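Local coordinates for protein 6-pyruvoyl tetrahydropterin synthase (Plasmodium falciparum, PDB 1Y13) that belongs to the 6-pyruvoyl tetrahydropterin synthase family, forming an assembly of six subunits in which zinc ions and biopterin are bound, at residues 34-39 with 46-51; 53-58 with 165-170; 67-72 with 158-163. All blocks are in the same frame, centred on the assembly; numbering follows the deposited sequence.

Interaction 1 of 3, residues 34-39 with 46-51. With ZN (zinc ion), chain D; BIO (biopterin), chain E.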
loop_
_atom_site.group_PDB
_atom_site.type_symbol
_atom_site.label_atom_id
_atom_site.label_comp_id
_atom_site.label_asym_id
_atom_site.label_seq_id
_atom_site.Cartn_x
_atom_site.Cartn_y
_atom_site.Cartn_z
ATOM N N ASN A 34 18.344 -0.417 -7.728
ATOM C CA ASN A 34 17.873 0.292 -8.913
ATOM C C ASN A 34 18.874 0.100 -10.038
ATOM O O ASN A 34 19.962 0.678 -9.993
ATOM C CB ASN A 34 17.646 1.799 -8.629
ATOM C CG ASN A 34 16.858 2.044 -7.335
ATOM O OD1 ASN A 34 15.993 1.256 -6.949
ATOM N ND2 ASN A 34 17.162 3.118 -6.671
ATOM N N CYS A 35 18.502 -0.704 -11.034
ATOM C CA CYS A 35 19.438 -1.154 -12.079
ATOM C C CYS A 35 18.917 -0.961 -13.501
ATOM O O CYS A 35 17.700 -0.947 -13.726
ATOM C CB CYS A 35 19.732 -2.641 -11.881
ATOM S SG CYS A 35 20.753 -2.932 -10.424
ATOM N N ALA A 36 19.841 -0.839 -14.446
ATOM C CA ALA A 36 19.530 -0.901 -15.848
ATOM C C ALA A 36 19.731 -2.331 -16.360
ATOM O O ALA A 36 20.521 -3.096 -15.793
ATOM C CB ALA A 36 20.409 0.102 -16.647
ATOM N N HIS A 37 19.025 -2.692 -17.428
ATOM C CA HIS A 37 19.190 -4.011 -18.038
ATOM C C HIS A 37 18.442 -4.052 -19.371
ATOM O O HIS A 37 17.677 -3.133 -19.694
ATOM C CB HIS A 37 18.660 -5.121 -17.090
ATOM C CG HIS A 37 17.196 -5.413 -17.250
ATOM N ND1 HIS A 37 16.717 -6.664 -17.590
ATOM C CD2 HIS A 37 16.104 -4.622 -17.108
ATOM C CE1 HIS A 37 15.396 -6.633 -17.642
ATOM N NE2 HIS A 37 14.996 -5.406 -17.351
ATOM N N PHE A 38 18.654 -5.113 -20.133
ATOM C CA PHE A 38 17.721 -5.453 -21.184
ATOM C C PHE A 38 17.709 -6.954 -21.316
ATOM O O PHE A 38 18.729 -7.610 -21.125
ATOM C CB PHE A 38 18.029 -4.725 -22.514
ATOM C CG PHE A 38 19.380 -5.050 -23.106
ATOM C CD1 PHE A 38 19.537 -6.145 -23.926
ATOM C CD2 PHE A 38 20.489 -4.247 -22.843
ATOM C CE1 PHE A 38 20.796 -6.450 -24.479
ATOM C CE2 PHE A 38 21.726 -4.528 -23.388
ATOM C CZ PHE A 38 21.891 -5.637 -24.192
ATOM N N ILE A 39 16.538 -7.506 -21.598
ATOM C CA ILE A 39 16.435 -8.927 -21.890
ATOM C C ILE A 39 16.821 -9.269 -23.330
ATOM O O ILE A 39 16.487 -8.562 -24.266
ATOM C CB ILE A 39 15.063 -9.462 -21.461
ATOM C CG1 ILE A 39 15.135 -9.782 -19.961
ATOM C CG2 ILE A 39 14.694 -10.694 -22.271
ATOM C CD1 ILE A 39 13.833 -9.649 -19.239
ATOM N N GLU A 46 15.345 -6.506 -26.412
ATOM C CA GLU A 46 14.584 -5.280 -26.140
ATOM C C GLU A 46 15.556 -4.128 -25.873
ATOM O O GLU A 46 16.747 -4.354 -25.636
ATOM C CB GLU A 46 13.611 -5.453 -24.957
ATOM C CG GLU A 46 14.316 -5.579 -23.612
ATOM C CD GLU A 46 13.418 -6.039 -22.458
ATOM O OE1 GLU A 46 12.185 -6.184 -22.636
ATOM O OE2 GLU A 46 13.964 -6.259 -21.357
ATOM N N THR A 47 15.038 -2.906 -25.897
ATOM C CA THR A 47 15.852 -1.716 -25.632
ATOM C C THR A 47 16.248 -1.612 -24.151
ATOM O O THR A 47 15.552 -2.117 -23.261
ATOM C CB THR A 47 15.135 -0.411 -26.063
ATOM O OG1 THR A 47 13.895 -0.324 -25.383
ATOM C CG2 THR A 47 14.856 -0.392 -27.561
ATOM N N LEU A 48 17.406 -1.002 -23.906
ATOM C CA LEU A 48 17.854 -0.633 -22.561
ATOM C C LEU A 48 16.774 0.105 -21.784
ATOM O O LEU A 48 16.128 1.012 -22.309
ATOM C CB LEU A 48 19.080 0.260 -22.674
ATOM C CG LEU A 48 19.795 0.678 -21.391
ATOM C CD1 LEU A 48 20.432 -0.546 -20.730
ATOM C CD2 LEU A 48 20.847 1.705 -21.763
ATOM N N HIS A 49 16.549 -0.314 -20.549
ATOM C CA HIS A 49 15.668 0.392 -19.630
ATOM C C HIS A 49 16.106 0.029 -18.203
ATOM O O HIS A 49 17.230 -0.403 -18.007
ATOM C CB HIS A 49 14.196 0.052 -19.886
ATOM C CG HIS A 49 13.890 -1.398 -19.719
ATOM N ND1 HIS A 49 14.373 -2.358 -20.583
ATOM C CD2 HIS A 49 13.192 -2.059 -18.767
ATOM C CE1 HIS A 49 13.976 -3.550 -20.173
ATOM N NE2 HIS A 49 13.261 -3.396 -19.072
ATOM N N GLY A 50 15.242 0.221 -17.216
ATOM C CA GLY A 50 15.619 -0.053 -15.846
ATOM C C GLY A 50 14.451 -0.282 -14.928
ATOM O O GLY A 50 13.311 -0.107 -15.322
ATOM N N HIS A 51 14.754 -0.673 -13.694
ATOM C CA HIS A 51 13.763 -0.992 -12.681
ATOM C C HIS A 51 14.270 -0.689 -11.277
ATOM O O HIS A 51 15.467 -0.717 -11.024
ATOM C CB HIS A 51 13.403 -2.484 -12.731
ATOM C CG HIS A 51 12.813 -2.906 -14.028
ATOM N ND1 HIS A 51 11.571 -2.483 -14.441
ATOM C CD2 HIS A 51 13.297 -3.696 -15.017
ATOM C CE1 HIS A 51 11.312 -2.992 -15.632
ATOM N NE2 HIS A 51 12.348 -3.719 -16.006
HETATM ZN ZN ZN D . 12.777 -5.025 -17.786
HETATM N N1 BIO E . 8.793 -11.618 -17.874
HETATM N N2 BIO E . 8.769 -13.494 -16.499
HETATM C C2 BIO E . 9.350 -12.317 -16.866
HETATM N N3 BIO E . 10.452 -11.818 -16.265
HETATM C C4A BIO E . 10.538 -9.845 -17.679
HETATM C C8A BIO E . 9.335 -10.437 -18.300
HETATM N N8 BIO E . 8.764 -9.763 -19.333
HETATM C C7 BIO E . 9.249 -8.589 -19.796
HETATM C C6 BIO E . 10.358 -8.013 -19.215
HETATM N N5 BIO E . 10.968 -8.664 -18.185
HETATM C C9 BIO E . 10.912 -6.697 -19.724
HETATM O O9 BIO E . 12.367 -6.568 -19.500
HETATM C C10 BIO E . 10.173 -5.434 -19.161
HETATM O O10 BIO E . 10.842 -4.924 -17.991
HETATM C C11 BIO E . 8.679 -5.598 -18.829
#

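Interaction 2 of 3, residues 53-58 with 165-170. With BIO (biopterin), chain E.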
loop_
_atom_site.group_PDB
_atom_site.type_symbol
_atom_site.label_atom_id
_atom_site.label_comp_id
_atom_site.label_asym_id
_atom_site.label_seq_id
_atom_site.Cartn_x
_atom_site.Cartn_y
_atom_site.Cartn_z
ATOM N N TYR A 53 14.178 -2.793 -8.379
ATOM C CA TYR A 53 13.874 -4.163 -7.983
ATOM C C TYR A 53 13.759 -4.200 -6.482
ATOM O O TYR A 53 14.498 -3.507 -5.779
ATOM C CB TYR A 53 14.948 -5.125 -8.400
ATOM C CG TYR A 53 15.156 -5.309 -9.876
ATOM C CD1 TYR A 53 16.044 -4.485 -10.587
ATOM C CD2 TYR A 53 14.526 -6.360 -10.557
ATOM C CE1 TYR A 53 16.276 -4.691 -11.955
ATOM C CE2 TYR A 53 14.759 -6.578 -11.908
ATOM C CZ TYR A 53 15.644 -5.743 -12.601
ATOM O OH TYR A 53 15.855 -5.956 -13.945
ATOM N N ASN A 54 12.820 -4.994 -5.993
ATOM C CA ASN A 54 12.561 -5.077 -4.577
ATOM C C ASN A 54 12.558 -6.527 -4.118
ATOM O O ASN A 54 11.972 -7.383 -4.762
ATOM C CB ASN A 54 11.230 -4.405 -4.274
ATOM C CG ASN A 54 10.961 -4.298 -2.803
ATOM O OD1 ASN A 54 10.157 -5.053 -2.263
ATOM N ND2 ASN A 54 11.648 -3.374 -2.130
ATOM N N VAL A 55 13.201 -6.782 -2.994
ATOM C CA VAL A 55 13.369 -8.148 -2.461
ATOM C C VAL A 55 12.668 -8.335 -1.122
ATOM O O VAL A 55 12.829 -7.522 -0.207
ATOM C CB VAL A 55 14.875 -8.478 -2.310
ATOM C CG1 VAL A 55 15.106 -9.854 -1.713
ATOM C CG2 VAL A 55 15.562 -8.374 -3.684
ATOM N N SER A 56 11.880 -9.396 -1.016
ATOM C CA SER A 56 11.350 -9.846 0.258
ATOM C C SER A 56 11.793 -11.278 0.543
ATOM O O SER A 56 11.873 -12.091 -0.362
ATOM C CB SER A 56 9.825 -9.747 0.287
ATOM O OG SER A 56 9.253 -10.828 -0.414
ATOM N N LEU A 57 12.100 -11.559 1.806
ATOM C CA LEU A 57 12.640 -12.832 2.260
ATOM C C LEU A 57 11.752 -13.482 3.317
ATOM O O LEU A 57 11.350 -12.839 4.281
ATOM C CB LEU A 57 14.024 -12.631 2.877
ATOM C CG LEU A 57 14.736 -13.835 3.522
ATOM C CD1 LEU A 57 14.965 -14.955 2.512
ATOM C CD2 LEU A 57 16.083 -13.400 4.124
ATOM N N LYS A 58 11.482 -14.767 3.135
ATOM C CA LYS A 58 10.720 -15.532 4.095
ATOM C C LYS A 58 11.448 -16.847 4.402
ATOM O O LYS A 58 11.998 -17.482 3.497
ATOM C CB LYS A 58 9.332 -15.779 3.532
ATOM C CG LYS A 58 8.482 -16.716 4.323
ATOM C CD LYS A 58 7.090 -16.704 3.773
ATOM C CE LYS A 58 6.933 -17.754 2.699
ATOM N NZ LYS A 58 5.483 -17.920 2.411
ATOM N N ILE A 165 12.486 -16.274 -1.598
ATOM C CA ILE A 165 12.544 -14.851 -1.874
ATOM C C ILE A 165 11.596 -14.467 -3.007
ATOM O O ILE A 165 11.382 -15.228 -3.963
ATOM C CB ILE A 165 13.982 -14.309 -2.205
ATOM C CG1 ILE A 165 14.458 -14.804 -3.541
ATOM C CG2 ILE A 165 15.033 -14.658 -1.161
ATOM C CD1 ILE A 165 15.109 -13.726 -4.287
ATOM N N SER A 166 11.023 -13.286 -2.884
ATOM C CA SER A 166 10.268 -12.689 -3.946
ATOM C C SER A 166 11.086 -11.533 -4.464
ATOM O O SER A 166 11.604 -10.729 -3.683
ATOM C CB SER A 166 8.950 -12.155 -3.411
ATOM O OG SER A 166 8.028 -13.215 -3.237
ATOM N N VAL A 167 11.200 -11.433 -5.777
ATOM C CA VAL A 167 11.870 -10.289 -6.385
ATOM C C VAL A 167 10.864 -9.632 -7.309
ATOM O O VAL A 167 10.422 -10.259 -8.279
ATOM C CB VAL A 167 13.139 -10.661 -7.192
ATOM C CG1 VAL A 167 13.795 -9.388 -7.741
ATOM C CG2 VAL A 167 14.142 -11.411 -6.350
ATOM N N SER A 168 10.499 -8.381 -7.021
ATOM C CA SER A 168 9.640 -7.662 -7.932
ATOM C C SER A 168 10.451 -6.752 -8.850
ATOM O O SER A 168 11.369 -6.066 -8.398
ATOM C CB SER A 168 8.577 -6.879 -7.168
ATOM O OG SER A 168 9.183 -5.858 -6.415
ATOM N N GLU A 169 10.117 -6.739 -10.139
ATOM C CA GLU A 169 10.733 -5.784 -11.066
ATOM C C GLU A 169 9.985 -4.470 -11.080
ATOM O O GLU A 169 10.521 -3.445 -11.474
ATOM C CB GLU A 169 10.898 -6.361 -12.480
ATOM C CG GLU A 169 9.656 -6.414 -13.344
ATOM C CD GLU A 169 9.986 -6.566 -14.842
ATOM O OE1 GLU A 169 11.082 -7.093 -15.201
ATOM O OE2 GLU A 169 9.143 -6.135 -15.671
ATOM N N SER A 170 8.740 -4.510 -10.628
ATOM C CA SER A 170 7.926 -3.336 -10.417
ATOM C C SER A 170 6.842 -3.715 -9.387
ATOM O O SER A 170 6.757 -4.870 -8.999
ATOM C CB SER A 170 7.319 -2.854 -11.743
ATOM O OG SER A 170 6.296 -3.705 -12.220
HETATM N N1 BIO E . 8.793 -11.618 -17.874
HETATM N N2 BIO E . 8.769 -13.494 -16.499
HETATM C C2 BIO E . 9.350 -12.317 -16.866
HETATM N N3 BIO E . 10.452 -11.818 -16.265
HETATM C C4A BIO E . 10.538 -9.845 -17.679
HETATM C C8A BIO E . 9.335 -10.437 -18.300
HETATM N N8 BIO E . 8.764 -9.763 -19.333
HETATM C C7 BIO E . 9.249 -8.589 -19.796
HETATM C C6 BIO E . 10.358 -8.013 -19.215
HETATM N N5 BIO E . 10.968 -8.664 -18.185
HETATM C C9 BIO E . 10.912 -6.697 -19.724
HETATM O O9 BIO E . 12.367 -6.568 -19.500
HETATM C C10 BIO E . 10.173 -5.434 -19.161
HETATM O O10 BIO E . 10.842 -4.924 -17.991
HETATM C C11 BIO E . 8.679 -5.598 -18.829
HETATM O O HOH W 1 14.435 -8.029 -14.938
#

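Interaction 3 of 3, residues 67-72 with 158-163. With BIO (biopterin), chain G.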
loop_
_atom_site.group_PDB
_atom_site.type_symbol
_atom_site.label_atom_id
_atom_site.label_comp_id
_atom_site.label_asym_id
_atom_site.label_seq_id
_atom_site.Cartn_x
_atom_site.Cartn_y
_atom_site.Cartn_z
ATOM N N GLY A 67 12.580 -17.576 21.487
ATOM C CA GLY A 67 11.266 -17.061 21.099
ATOM C C GLY A 67 11.086 -16.726 19.624
ATOM O O GLY A 67 10.019 -16.290 19.216
ATOM N N TYR A 68 12.129 -16.950 18.833
ATOM C CA TYR A 68 12.156 -16.614 17.417
ATOM C C TYR A 68 12.256 -17.832 16.503
ATOM O O TYR A 68 12.839 -18.848 16.884
ATOM C CB TYR A 68 13.396 -15.777 17.099
ATOM C CG TYR A 68 13.575 -14.484 17.845
ATOM C CD1 TYR A 68 12.482 -13.762 18.338
ATOM C CD2 TYR A 68 14.850 -13.960 18.034
ATOM C CE1 TYR A 68 12.674 -12.552 19.003
ATOM C CE2 TYR A 68 15.046 -12.748 18.691
ATOM C CZ TYR A 68 13.961 -12.051 19.179
ATOM O OH TYR A 68 14.162 -10.850 19.833
ATOM N N VAL A 69 11.741 -17.708 15.278
ATOM C CA VAL A 69 12.160 -18.609 14.215
ATOM C C VAL A 69 13.635 -18.295 13.948
ATOM O O VAL A 69 14.488 -19.182 13.992
ATOM C CB VAL A 69 11.324 -18.451 12.926
ATOM C CG1 VAL A 69 11.976 -19.200 11.759
ATOM C CG2 VAL A 69 9.907 -18.946 13.142
ATOM N N ILE A 70 13.894 -17.013 13.685
ATOM C CA ILE A 70 15.214 -16.381 13.594
ATOM C C ILE A 70 14.978 -14.865 13.803
ATOM O O ILE A 70 13.899 -14.366 13.492
ATOM C CB ILE A 70 15.960 -16.694 12.233
ATOM C CG1 ILE A 70 17.414 -16.209 12.254
ATOM C CG2 ILE A 70 15.231 -16.125 11.001
ATOM C CD1 ILE A 70 18.322 -16.914 11.257
ATOM N N ASP A 71 15.960 -14.160 14.363
ATOM C CA ASP A 71 15.868 -12.710 14.594
ATOM C C ASP A 71 15.576 -11.948 13.292
ATOM O O ASP A 71 16.251 -12.151 12.298
ATOM C CB ASP A 71 17.167 -12.195 15.220
ATOM C CG ASP A 71 16.981 -10.882 15.995
ATOM O OD1 ASP A 71 16.240 -9.996 15.534
ATOM O OD2 ASP A 71 17.582 -10.730 17.076
ATOM N N PHE A 72 14.553 -11.096 13.300
ATOM C CA PHE A 72 14.227 -10.286 12.125
ATOM C C PHE A 72 15.467 -9.489 11.680
ATOM O O PHE A 72 15.720 -9.370 10.490
ATOM C CB PHE A 72 13.105 -9.285 12.408
ATOM C CG PHE A 72 11.717 -9.888 12.514
ATOM C CD1 PHE A 72 11.197 -10.681 11.502
ATOM C CD2 PHE A 72 10.886 -9.534 13.575
ATOM C CE1 PHE A 72 9.907 -11.181 11.596
ATOM C CE2 PHE A 72 9.590 -10.025 13.675
ATOM C CZ PHE A 72 9.101 -10.862 12.700
ATOM N N ARG A 158 19.200 -23.883 13.781
ATOM C CA ARG A 158 17.887 -23.370 14.169
ATOM C C ARG A 158 16.750 -24.189 13.553
ATOM O O ARG A 158 15.581 -23.919 13.792
ATOM C CB ARG A 158 17.767 -21.870 13.839
ATOM C CG ARG A 158 18.795 -21.034 14.616
ATOM C CD ARG A 158 18.523 -19.543 14.587
ATOM N NE ARG A 158 17.230 -19.205 15.183
ATOM C CZ ARG A 158 17.026 -18.794 16.434
ATOM N NH1 ARG A 158 18.032 -18.643 17.284
ATOM N NH2 ARG A 158 15.788 -18.511 16.827
ATOM N N HIS A 159 17.108 -25.197 12.767
ATOM C CA HIS A 159 16.132 -26.094 12.123
ATOM C C HIS A 159 15.255 -25.392 11.079
ATOM O O HIS A 159 14.094 -25.763 10.867
ATOM C CB HIS A 159 15.256 -26.813 13.150
ATOM C CG HIS A 159 15.980 -27.841 13.963
ATOM N ND1 HIS A 159 16.507 -28.991 13.416
ATOM C CD2 HIS A 159 16.210 -27.921 15.297
ATOM C CE1 HIS A 159 17.054 -29.723 14.371
ATOM N NE2 HIS A 159 16.883 -29.098 15.523
ATOM N N ILE A 160 15.831 -24.394 10.431
ATOM C CA ILE A 160 15.210 -23.739 9.281
ATOM C C ILE A 160 15.355 -24.671 8.066
ATOM O O ILE A 160 16.462 -25.142 7.768
ATOM C CB ILE A 160 15.851 -22.357 9.047
ATOM C CG1 ILE A 160 15.400 -21.406 10.173
ATOM C CG2 ILE A 160 15.483 -21.790 7.651
ATOM C CD1 ILE A 160 16.375 -20.288 10.484
ATOM N N HIS A 161 14.240 -24.968 7.400
ATOM C CA HIS A 161 14.238 -26.005 6.358
ATOM C C HIS A 161 13.786 -25.490 4.997
ATOM O O HIS A 161 13.800 -26.227 4.012
ATOM C CB HIS A 161 13.425 -27.250 6.794
ATOM C CG HIS A 161 12.059 -26.928 7.330
ATOM N ND1 HIS A 161 11.849 -26.487 8.621
ATOM C CD2 HIS A 161 10.838 -26.964 6.743
ATOM C CE1 HIS A 161 10.557 -26.268 8.807
ATOM N NE2 HIS A 161 9.921 -26.551 7.685
ATOM N N TYR A 162 13.423 -24.214 4.931
ATOM C CA TYR A 162 12.861 -23.662 3.712
ATOM C C TYR A 162 13.097 -22.166 3.662
ATOM O O TYR A 162 12.936 -21.471 4.657
ATOM C CB TYR A 162 11.368 -23.981 3.631
ATOM C CG TYR A 162 10.638 -23.357 2.460
ATOM C CD1 TYR A 162 10.602 -23.989 1.221
ATOM C CD2 TYR A 162 9.969 -22.153 2.604
ATOM C CE1 TYR A 162 9.924 -23.432 0.158
ATOM C CE2 TYR A 162 9.281 -21.588 1.550
ATOM C CZ TYR A 162 9.266 -22.230 0.332
ATOM O OH TYR A 162 8.583 -21.671 -0.716
ATOM N N ILE A 163 13.507 -21.692 2.494
ATOM C CA ILE A 163 13.793 -20.280 2.269
ATOM C C ILE A 163 13.165 -19.858 0.940
ATOM O O ILE A 163 13.235 -20.577 -0.064
ATOM C CB ILE A 163 15.306 -20.027 2.262
ATOM C CG1 ILE A 163 15.892 -20.352 3.630
ATOM C CG2 ILE A 163 15.630 -18.570 1.970
ATOM C CD1 ILE A 163 17.378 -20.487 3.637
HETATM N N1 BIO G . 12.692 -11.212 15.662
HETATM N N2 BIO G . 11.809 -13.154 14.777
HETATM C C2 BIO G . 11.661 -12.075 15.591
HETATM N N3 BIO G . 10.523 -11.871 16.304
HETATM C C4 BIO G . 10.370 -10.812 17.136
HETATM O O4 BIO G . 9.335 -10.628 17.791
HETATM C C4A BIO G . 11.448 -9.811 17.243
HETATM C C8A BIO G . 12.626 -10.098 16.440
HETATM N N8 BIO G . 13.636 -9.231 16.505
HETATM C C7 BIO G . 13.583 -8.149 17.281
HETATM C C6 BIO G . 12.487 -7.832 18.028
HETATM N N5 BIO G . 11.416 -8.697 18.016
HETATM C C9 BIO G . 12.561 -6.585 18.891
HETATM O O9 BIO G . 11.576 -6.548 19.953
HETATM C C10 BIO G . 12.424 -5.185 18.253
HETATM O O10 BIO G . 11.129 -4.967 17.618
HETATM C C11 BIO G . 13.697 -4.772 17.492
HETATM O O HOH W 2 13.816 -21.927 13.269
#

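Interaction 1 of 3, residues 34-39 with 46-51
H37 and H49 both turn CG between the backbone N and the carbonyl carbon (chi1 88° and 60°), which sets the two side chains alongside each other, pointing the same way, their rings obliquely inclined at 59°. H51 keeps CG beside its backbone N, and its ring meets that of H37 rim to rim. All three offer NE2 to one zinc ion, at 2.3 Å from H37 NE2, 2.1 Å from H49 NE2 and 2.2 Å from H51 NE2; biopterin O9 and O10 bring the ligand atoms to five.

In the antiparallel register C35 pairs with H51 and H37 with H49, both as hydrogen-bonded pairs, so the histidines share a face of the sheet. Between them G50 CA lies 4.0 Å from A36 CA, and glycine fits because a CB would collide with C35 O. Each ring is also held at ND1. H49 ND1 donates to T47 O at 2.9 Å, nearly in the ring plane; H37 ND1 bonds S133 OG, and H51 ND1 bonds N52 OD1 of the second subunit. E46 OE2 accepts I39 N at 2.9 Å on its anti side, from well out of the carboxylate plane, and the same oxygen lies close to biopterin O9.

With NE2 on the metal and ND1 hydrogen-bonded, each ring has its rotation fixed from both sides, and the zinc ion would be expected to polarise the two biopterin oxygens.

Interaction 2 of 3, residues 53-58 with 165-170
N54 and S168 exchange two backbone hydrogen bonds, N54 N to S168 O at 3.0 Å and S168 N to N54 O at 2.9 Å, and S56 and S166 do the same two residues further on, past the non-hydrogen-bonded pair V55 and V167. On the face of N54, S56, S166 and S168 the side chains are small or polar, which suits partly exposed positions: S168 OG rests against N54 CB at 3.3 Å. N54 ND2 bonds S28 O and S32 OG.

The other face is apolar. The L57 and I165 side chains cross obliquely and touch at L57 CD1 and I165 CG2, 3.7 Å apart, while V55 and V167 meet more loosely. Branched and aliphatic residues fit here because helices 72-86 and 135-150 pack on this side.

Beyond, the Y53 ring passes E169, with Y53 CE2 3.9 Å from E169 CB and the ring and carboxylate planes 78° apart. Y53 OH hydrogen-bonds a water at 2.7 Å, which donates a weak bond to E169 OE1. The apolar face thus gives way to a polar end, where E169 OE2 lies 3.1 Å from biopterin O10 and the nearby zinc ion would be expected to act on the carboxylate electrostatically.

Interaction 3 of 3, residues 67-72 with 158-163
R158 leans its side chain onto the loop of Y68, V69 and I70, its CB pointing toward them. The chain runs extended through CG; CD lies 4.1 Å from V69 O, and there the chain bends at chi3 (61°), which swings NE onto that oxygen. NE donates to V69 O at 3.0 Å; the oxygen lies in the guanidinium plane, although NE sits tilted from the carbonyl plane. NE and CZ pass I70 CA obliquely. At the tip, NH2 makes weak bonds to V69 O and to Y68 O, while its salt bridge goes to D66 OD1. Arginine suits the place because one planar group can serve two successive carbonyls and a carboxylate.

I160 CD1 meets I70 CD1 at 4.0 Å, the two chains crossing at about a right angle.

The same loop binds biopterin, whose ring system lies between Y68 and F72, each turning a ring face to it; I70 O accepts biopterin N2 at 2.7 Å, and F72 N donates to biopterin N1 at 3.0 Å. D71, N-cap of helix 72-86, places OD1 near biopterin N8. Together with E136 of the fourth subunit, which bonds V69 N and the ligand, this makes a pterin pocket at a subunit interface.

In the fold
Interactions 1 and 2 follow one another along strand 49-62, their centres about 17 Å apart, and they touch beside the zinc site, H51 CB 3.3 Å from E169 O and H37 CD2 3.4 Å from Y53 OH; both reach the same biopterin. Interaction 3 adjoins the far end of interaction 2 on strand 162-168: L57 CD1 is 3.7 Å from I163 CG2, with centres about 19 Å apart. From interaction 1 it is remote, about 35 Å between centres, and it serves a different biopterin. The biopterin at interaction 1 is also hydrogen-bonded by I70 and F72 of the third subunit, so each chain carries two complementary parts of an intersubunit pocket, on opposite sides of its centre.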